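Local coordinates for protein fructose-1,6-bisphosphatase/inositol-1-monophosphatase (Thermotoga maritima, PDB 2P3N) that dephosphorylates inositol monophosphates and fructose 1,6-bisphosphate, among other phosphate esters, in a magnesium-dependent reaction, at residues M1-F6 and R74-D79; D59-A64 and I68-D73; G109-P114 and S176-A181. All blocks are in the same frame, centred on the assembly; numbering follows the deposited sequence.

Contact 1: residues M1-F6 and R74-D79; sequences MDRLDF and RLWIID. With MG (magnesium ion), chain E.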
# COMPACT_ATOMS: atom_id res chain seq x y z
N MET A 1 13.77 6.99 -19.91
CA MET A 1 14.91 6.22 -20.50
C MET A 1 15.79 5.52 -19.45
O MET A 1 15.30 4.99 -18.46
CB MET A 1 15.79 7.14 -21.34
CG MET A 1 15.36 7.28 -22.80
SD MET A 1 16.80 7.50 -23.89
CE MET A 1 17.40 5.79 -24.01
N ASP A 2 17.09 5.52 -19.71
CA ASP A 2 18.06 4.93 -18.80
C ASP A 2 18.02 5.81 -17.55
O ASP A 2 17.78 5.34 -16.45
CB ASP A 2 19.45 4.96 -19.45
CG ASP A 2 20.53 4.33 -18.59
OD1 ASP A 2 20.32 3.18 -18.14
OD2 ASP A 2 21.60 4.96 -18.39
N ARG A 3 18.20 7.12 -17.76
CA ARG A 3 18.20 8.07 -16.66
C ARG A 3 16.89 8.09 -15.88
O ARG A 3 16.90 8.03 -14.65
CB ARG A 3 18.51 9.47 -17.19
CG ARG A 3 19.96 9.63 -17.65
CD ARG A 3 20.23 10.98 -18.33
NE ARG A 3 21.64 11.09 -18.74
CZ ARG A 3 22.60 11.65 -18.01
NH1 ARG A 3 22.31 12.19 -16.83
NH2 ARG A 3 23.84 11.65 -18.44
N LEU A 4 15.77 8.17 -16.57
CA LEU A 4 14.47 8.20 -15.90
C LEU A 4 14.24 6.94 -15.06
O LEU A 4 13.91 7.03 -13.88
CB LEU A 4 13.34 8.33 -16.92
CG LEU A 4 11.92 8.29 -16.35
CD1 LEU A 4 11.62 9.58 -15.58
CD2 LEU A 4 10.94 8.12 -17.49
N ASP A 5 14.43 5.78 -15.67
CA ASP A 5 14.23 4.49 -15.01
C ASP A 5 15.15 4.33 -13.79
O ASP A 5 14.74 3.80 -12.74
CB ASP A 5 14.50 3.36 -16.01
CG ASP A 5 14.00 2.02 -15.52
OD1 ASP A 5 14.78 1.03 -15.55
OD2 ASP A 5 12.83 1.95 -15.12
N PHE A 6 16.39 4.78 -13.96
CA PHE A 6 17.42 4.73 -12.92
C PHE A 6 16.97 5.56 -11.73
O PHE A 6 17.10 5.16 -10.58
CB PHE A 6 18.71 5.32 -13.50
CG PHE A 6 19.74 5.70 -12.48
CD1 PHE A 6 20.67 4.77 -12.02
CD2 PHE A 6 19.79 7.00 -11.97
CE1 PHE A 6 21.64 5.13 -11.06
CE2 PHE A 6 20.76 7.37 -11.02
CZ PHE A 6 21.68 6.44 -10.57
N ARG A 74 25.69 19.35 -17.02
CA ARG A 74 25.08 18.05 -16.76
C ARG A 74 25.04 17.97 -15.24
O ARG A 74 25.96 17.46 -14.61
CB ARG A 74 25.93 16.94 -17.37
CG ARG A 74 25.87 16.98 -18.89
CD ARG A 74 26.90 16.10 -19.59
NE ARG A 74 26.61 14.68 -19.50
CZ ARG A 74 26.76 13.82 -20.51
NH1 ARG A 74 27.19 14.24 -21.70
NH2 ARG A 74 26.50 12.53 -20.32
N LEU A 75 23.97 18.51 -14.68
CA LEU A 75 23.80 18.57 -13.23
C LEU A 75 22.54 17.89 -12.67
O LEU A 75 21.43 18.17 -13.11
CB LEU A 75 23.81 20.03 -12.79
CG LEU A 75 23.67 20.32 -11.29
CD1 LEU A 75 25.05 20.29 -10.63
CD2 LEU A 75 23.01 21.68 -11.08
N TRP A 76 22.73 17.01 -11.69
CA TRP A 76 21.62 16.32 -11.04
C TRP A 76 21.28 17.08 -9.75
O TRP A 76 22.13 17.25 -8.88
CB TRP A 76 22.00 14.89 -10.67
CG TRP A 76 22.37 13.98 -11.81
CD1 TRP A 76 23.54 13.97 -12.52
CD2 TRP A 76 21.58 12.90 -12.33
NE1 TRP A 76 23.54 12.94 -13.44
CE2 TRP A 76 22.35 12.27 -13.34
CE3 TRP A 76 20.30 12.40 -12.04
CZ2 TRP A 76 21.87 11.16 -14.06
CZ3 TRP A 76 19.83 11.29 -12.76
CH2 TRP A 76 20.62 10.69 -13.76
N ILE A 77 20.04 17.54 -9.62
CA ILE A 77 19.66 18.26 -8.41
C ILE A 77 18.88 17.33 -7.49
O ILE A 77 17.85 16.76 -7.85
CB ILE A 77 18.85 19.51 -8.74
CG1 ILE A 77 19.61 20.35 -9.77
CG2 ILE A 77 18.63 20.31 -7.47
CD1 ILE A 77 18.98 21.68 -10.08
N ILE A 78 19.40 17.20 -6.27
CA ILE A 78 18.84 16.28 -5.29
C ILE A 78 18.33 16.88 -4.00
O ILE A 78 18.98 17.72 -3.39
CB ILE A 78 19.93 15.25 -4.90
CG1 ILE A 78 20.40 14.52 -6.16
CG2 ILE A 78 19.41 14.30 -3.82
CD1 ILE A 78 21.77 13.89 -6.00
N ASP A 79 17.15 16.45 -3.59
CA ASP A 79 16.63 16.86 -2.31
C ASP A 79 16.39 15.53 -1.61
O ASP A 79 15.41 14.83 -1.89
CB ASP A 79 15.33 17.66 -2.43
CG ASP A 79 14.92 18.28 -1.09
OD1 ASP A 79 14.19 19.30 -1.07
OD2 ASP A 79 15.33 17.74 -0.05
MG MG E . 15.05 18.45 1.99
O HOH W 1 13.82 20.12 1.61
O HOH W 2 14.91 19.24 3.75
O HOH W 3 16.60 17.04 2.84

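Contact 2: residues D59-A64 and I68-D73; sequences DENIMA and IFEKGD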
# COMPACT_ATOMS: atom_id res chain seq x y z
N ASP A 59 31.50 11.51 -14.50
CA ASP A 59 31.89 12.91 -14.60
C ASP A 59 30.74 13.88 -14.83
O ASP A 59 30.76 14.67 -15.78
CB ASP A 59 32.99 13.09 -15.67
CG ASP A 59 32.63 12.45 -17.02
OD1 ASP A 59 31.64 12.90 -17.64
OD2 ASP A 59 33.34 11.51 -17.45
N GLU A 60 29.74 13.80 -13.97
CA GLU A 60 28.60 14.70 -14.07
C GLU A 60 28.46 15.37 -12.72
O GLU A 60 28.89 14.82 -11.71
CB GLU A 60 27.35 13.90 -14.48
CG GLU A 60 27.49 13.41 -15.92
CD GLU A 60 26.31 12.60 -16.42
OE1 GLU A 60 25.16 13.02 -16.19
OE2 GLU A 60 26.55 11.56 -17.07
N ASN A 61 27.88 16.56 -12.69
CA ASN A 61 27.77 17.27 -11.42
C ASN A 61 26.53 17.02 -10.59
O ASN A 61 25.51 16.58 -11.10
CB ASN A 61 27.95 18.77 -11.65
CG ASN A 61 29.37 19.12 -12.06
OD1 ASN A 61 29.77 18.91 -13.21
ND2 ASN A 61 30.15 19.62 -11.11
N ILE A 62 26.65 17.31 -9.30
CA ILE A 62 25.57 17.11 -8.35
C ILE A 62 25.35 18.36 -7.52
O ILE A 62 26.29 19.02 -7.10
CB ILE A 62 25.87 15.94 -7.37
CG1 ILE A 62 25.67 14.60 -8.07
CG2 ILE A 62 24.99 16.06 -6.13
CD1 ILE A 62 25.72 13.42 -7.15
N MET A 63 24.08 18.69 -7.32
CA MET A 63 23.73 19.83 -6.49
C MET A 63 22.70 19.22 -5.57
O MET A 63 21.57 18.94 -5.97
CB MET A 63 23.12 20.95 -7.32
CG MET A 63 23.06 22.26 -6.56
SD MET A 63 21.47 23.08 -6.70
CE MET A 63 21.54 23.55 -8.40
N ALA A 64 23.10 18.98 -4.32
CA ALA A 64 22.23 18.38 -3.33
C ALA A 64 22.02 19.33 -2.15
O ALA A 64 22.97 19.98 -1.68
CB ALA A 64 22.84 17.03 -2.86
N ILE A 68 26.37 19.40 -1.06
CA ILE A 68 26.91 19.43 -2.42
C ILE A 68 26.28 20.49 -3.32
O ILE A 68 25.11 20.37 -3.71
CB ILE A 68 26.76 18.06 -3.10
CG1 ILE A 68 27.11 16.95 -2.11
CG2 ILE A 68 27.66 17.98 -4.33
CD1 ILE A 68 26.78 15.56 -2.61
N PHE A 69 27.05 21.52 -3.67
CA PHE A 69 26.53 22.60 -4.51
C PHE A 69 27.31 22.84 -5.80
O PHE A 69 27.64 23.98 -6.13
CB PHE A 69 26.48 23.91 -3.72
CG PHE A 69 25.72 23.82 -2.42
CD1 PHE A 69 24.48 23.20 -2.36
CD2 PHE A 69 26.24 24.38 -1.26
CE1 PHE A 69 23.76 23.14 -1.16
CE2 PHE A 69 25.54 24.32 -0.06
CZ PHE A 69 24.30 23.70 -0.02
N GLU A 70 27.59 21.78 -6.55
CA GLU A 70 28.35 21.91 -7.78
C GLU A 70 27.62 22.62 -8.93
O GLU A 70 26.46 23.04 -8.79
CB GLU A 70 28.82 20.53 -8.26
CG GLU A 70 29.45 19.70 -7.15
CD GLU A 70 29.82 18.31 -7.60
OE1 GLU A 70 29.18 17.81 -8.55
OE2 GLU A 70 30.73 17.70 -7.01
N LYS A 71 28.33 22.76 -10.05
CA LYS A 71 27.83 23.40 -11.26
C LYS A 71 28.29 22.58 -12.46
O LYS A 71 29.38 22.00 -12.46
CB LYS A 71 28.40 24.81 -11.40
CG LYS A 71 28.00 25.74 -10.27
CD LYS A 71 28.56 27.14 -10.51
CE LYS A 71 28.25 28.07 -9.34
NZ LYS A 71 28.82 29.42 -9.59
N GLY A 72 27.45 22.53 -13.49
CA GLY A 72 27.79 21.78 -14.68
C GLY A 72 26.70 21.85 -15.72
O GLY A 72 25.57 22.26 -15.43
N ASP A 73 27.03 21.47 -16.95
CA ASP A 73 26.07 21.48 -18.04
C ASP A 73 25.30 20.17 -17.98
O ASP A 73 24.39 19.93 -18.76
CB ASP A 73 26.78 21.65 -19.40
CG ASP A 73 28.05 20.82 -19.52
OD1 ASP A 73 28.80 21.04 -20.50
OD2 ASP A 73 28.30 19.96 -18.64

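Contact 3: residues G109-P114 and S176-A181; sequences GVVHAP and SAALNA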
# COMPACT_ATOMS: atom_id res chain seq x y z
N GLY A 109 12.59 14.69 -14.35
CA GLY A 109 12.21 14.97 -12.98
C GLY A 109 11.47 13.81 -12.36
O GLY A 109 10.68 13.14 -13.02
N VAL A 110 11.74 13.53 -11.10
CA VAL A 110 11.05 12.45 -10.42
C VAL A 110 10.88 12.82 -8.95
O VAL A 110 11.81 13.32 -8.32
CB VAL A 110 11.79 11.10 -10.59
CG1 VAL A 110 13.27 11.29 -10.46
CG2 VAL A 110 11.29 10.10 -9.55
N VAL A 111 9.67 12.61 -8.44
CA VAL A 111 9.34 12.90 -7.04
C VAL A 111 8.75 11.61 -6.47
O VAL A 111 7.84 11.03 -7.06
CB VAL A 111 8.29 14.05 -6.91
CG1 VAL A 111 7.97 14.32 -5.45
CG2 VAL A 111 8.81 15.31 -7.54
N HIS A 112 9.27 11.16 -5.34
CA HIS A 112 8.77 9.93 -4.75
C HIS A 112 8.38 10.07 -3.27
O HIS A 112 9.25 10.17 -2.41
CB HIS A 112 9.79 8.79 -4.91
CG HIS A 112 9.37 7.51 -4.26
ND1 HIS A 112 8.25 6.82 -4.63
CD2 HIS A 112 9.91 6.82 -3.22
CE1 HIS A 112 8.11 5.75 -3.86
NE2 HIS A 112 9.11 5.73 -3.00
N ALA A 113 7.08 10.09 -3.01
CA ALA A 113 6.55 10.20 -1.65
C ALA A 113 6.46 8.76 -1.17
O ALA A 113 5.54 8.03 -1.54
CB ALA A 113 5.19 10.85 -1.66
N PRO A 114 7.42 8.34 -0.34
CA PRO A 114 7.51 6.99 0.22
C PRO A 114 6.30 6.47 0.99
O PRO A 114 5.78 5.40 0.69
CB PRO A 114 8.76 7.07 1.10
CG PRO A 114 9.56 8.23 0.50
CD PRO A 114 8.48 9.21 0.20
N SER A 176 5.14 19.38 1.49
CA SER A 176 6.20 19.02 0.55
C SER A 176 6.14 19.84 -0.73
O SER A 176 5.21 19.72 -1.53
CB SER A 176 6.12 17.53 0.21
OG SER A 176 7.27 17.10 -0.51
N ALA A 177 7.15 20.68 -0.92
CA ALA A 177 7.25 21.52 -2.10
C ALA A 177 7.19 20.69 -3.38
O ALA A 177 6.29 20.85 -4.21
CB ALA A 177 8.55 22.31 -2.05
N ALA A 178 8.16 19.80 -3.54
CA ALA A 178 8.23 18.94 -4.71
C ALA A 178 6.90 18.20 -4.94
O ALA A 178 6.37 18.19 -6.05
CB ALA A 178 9.37 17.95 -4.56
N LEU A 179 6.37 17.59 -3.89
CA LEU A 179 5.12 16.86 -4.00
C LEU A 179 3.93 17.75 -4.34
O LEU A 179 3.00 17.32 -5.02
CB LEU A 179 4.85 16.09 -2.71
CG LEU A 179 3.72 15.05 -2.74
CD1 LEU A 179 3.93 14.05 -3.88
CD2 LEU A 179 3.68 14.34 -1.40
N ASN A 180 3.94 19.00 -3.88
CA ASN A 180 2.84 19.91 -4.16
C ASN A 180 2.85 20.39 -5.59
O ASN A 180 1.80 20.62 -6.17
CB ASN A 180 2.87 21.12 -3.23
CG ASN A 180 2.34 20.80 -1.84
OD1 ASN A 180 2.38 21.65 -0.94
ND2 ASN A 180 1.84 19.59 -1.66
N ALA A 181 4.04 20.54 -6.15
CA ALA A 181 4.16 20.99 -7.53
C ALA A 181 3.68 19.87 -8.43
O ALA A 181 2.96 20.10 -9.40
CB ALA A 181 5.61 21.32 -7.85

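Contact 1: residues M1-F6 and R74-D79
Two arginine side chains cross at about a right angle: R3 NH2 and R74 NH2 lie 3.4 Å apart, with the R74 nitrogen at the edge of the R3 guanidinium and the two planes turned 65° from each other. A shared anion probably accounts for this: E60 OE1 takes a salt bridge from R3 NH2 and a hydrogen bond from W76 NE1, while its second oxygen forms a long, weak ion pair with R74. R3 reaches this carboxylate from the first turn of helix 2-21 on an extended chain, CG lying opposite its carbonyl carbon (chi1 -70°), and passes alongside the benzene half of the W76 indole. R3 NH1 comes within 3.0 Å of W76 CZ2, the approach being oblique to the ring, and the aliphatic R3 CG is 4.1 Å from W76 CH2. One helical turn on, F6 directs an edge toward the face of the same indole in an offset edge-to-face pair, with 5.9 Å between F6 and the W76 six-membered ring centroids. An alanine in place of R3 would probably leave E60 without its salt-bridge mate and open a gap beside the indole. At its other end, strand 74-79 delivers D79, whose OD2 binds magnesium at 2.2 Å alongside E65, the I81 carbonyl and three waters; residues 1-6 make no contact with that end of the strand. Since R3, R74 and W76 NE1 all converge on E60, the neighbouring positive charges are probably offset by this carboxylate, which would be expected to stay ionised.

Contact 2: residues D59-A64 and I68-D73
Strand 61-64 and the segment 68-73 run roughly antiparallel, their touching parts directed 142° apart, and approach most closely at M63 and F69, where the CA atoms are 4.4 Å apart. This single bridge is a non-hydrogen-bonded pair, as its flanking bonds demonstrate: A64 N donates to I68 O, a short 2.5 Å whose exact length is doubtful, and E70 N donates to I62 O at 3.1 Å. I68 O also receives a CA-H...O contact from M63 CA. On the N-H side of I62, a side chain supplies the acceptor: I62 N donates to E70 OE1 at 2.7 Å, nearly straight at 162°, meeting the oxygen on its anti side and well out of the carboxylate plane. E70 achieves this with CG opposite its own carbonyl carbon (chi1 -48°), which lays the side chain across I62 O. Strand 61-64 is an edge strand of the seven-stranded mixed sheet of the inositol monophosphatase fold; the segment 68-73 returns along its outer border before the chain enters strand 74-79 on the inner one. The E70 OE1 atom takes a second, weak bond from N61 ND2 at 3.3 Å, while E70 OE2 makes a long, weak ion pair with R54. G72 brings its CA up to N61 OD1. Toward helix 40-56, I62 CG2 rests on I68 CG2 at 3.7 Å and A64 CB faces I68 CB at 4.1 Å, both residues of the first pair also touching V50. The end of the M63 side chain leads away from 68-73, and the residue packs on L75, I77 and W200. The F69 ring comes obliquely to the backbone, its CE1 lying 3.3 Å from A64 O.

Contact 3: residues G109-P114 and S176-A181
S176 OG is gripped twice, by S95 OG and by the D82 carbonyl, at the N-cap position of helix 177-185, whose first turn sets A178 and L179 against V111 and A113. This is a layer boundary of the alpha-beta-alpha-beta-alpha sandwich characteristic of the inositol monophosphatase family: strand 105-113 has helix 2-21 on its other face, touched by V110 and H112. The local axes of strand and helix approach to 8.5 Å at 110°, so the helix lies across the strand and the contact is made by small and branched apolar side chains. The helical turn itself is tied by N180 N donating to S176 O at 2.8 Å. D82 holds the same helix start through its carboxylate, taking a hydrogen bond from A178 N and a weak one from A177 N. By similarity to relatives, A177 and D82 probably bind substrate, consistent with this packing setting the helix end beside the active site. With CG1 of V111 opposite its backbone N (chi1 180°), both valine methyls are turned to the helix, and A178 CB is 4.0 Å from V111 CG1 and equally far from CG2. Two residues along the strand the roles reverse: A113 CB meets both branches of L179, at 3.8 Å from CD2 and 4.1 Å from CD1.

All three contacts reach the same seven-stranded sheet, at different strands. Contacts 1 and 2 have centres 12 Å apart and touch directly, because strands 61-64 and 74-79 are parallel neighbours: R74 O and N61 N, at 2.9 Å, and I78 N and M63 O, at 2.8 Å, are probable hydrogen bonds. Along the chain contact 2 falls between the two segments of contact 1, and contact 3 follows both. Contact 3 centres 14 Å from contact 1, with nearest atoms about 4 Å apart, and 20 Å from contact 2. The sheet thus joins the N-terminal helix, its own edge and the helix 177-185, while strand 74-79 carries D79 to the magnesium site.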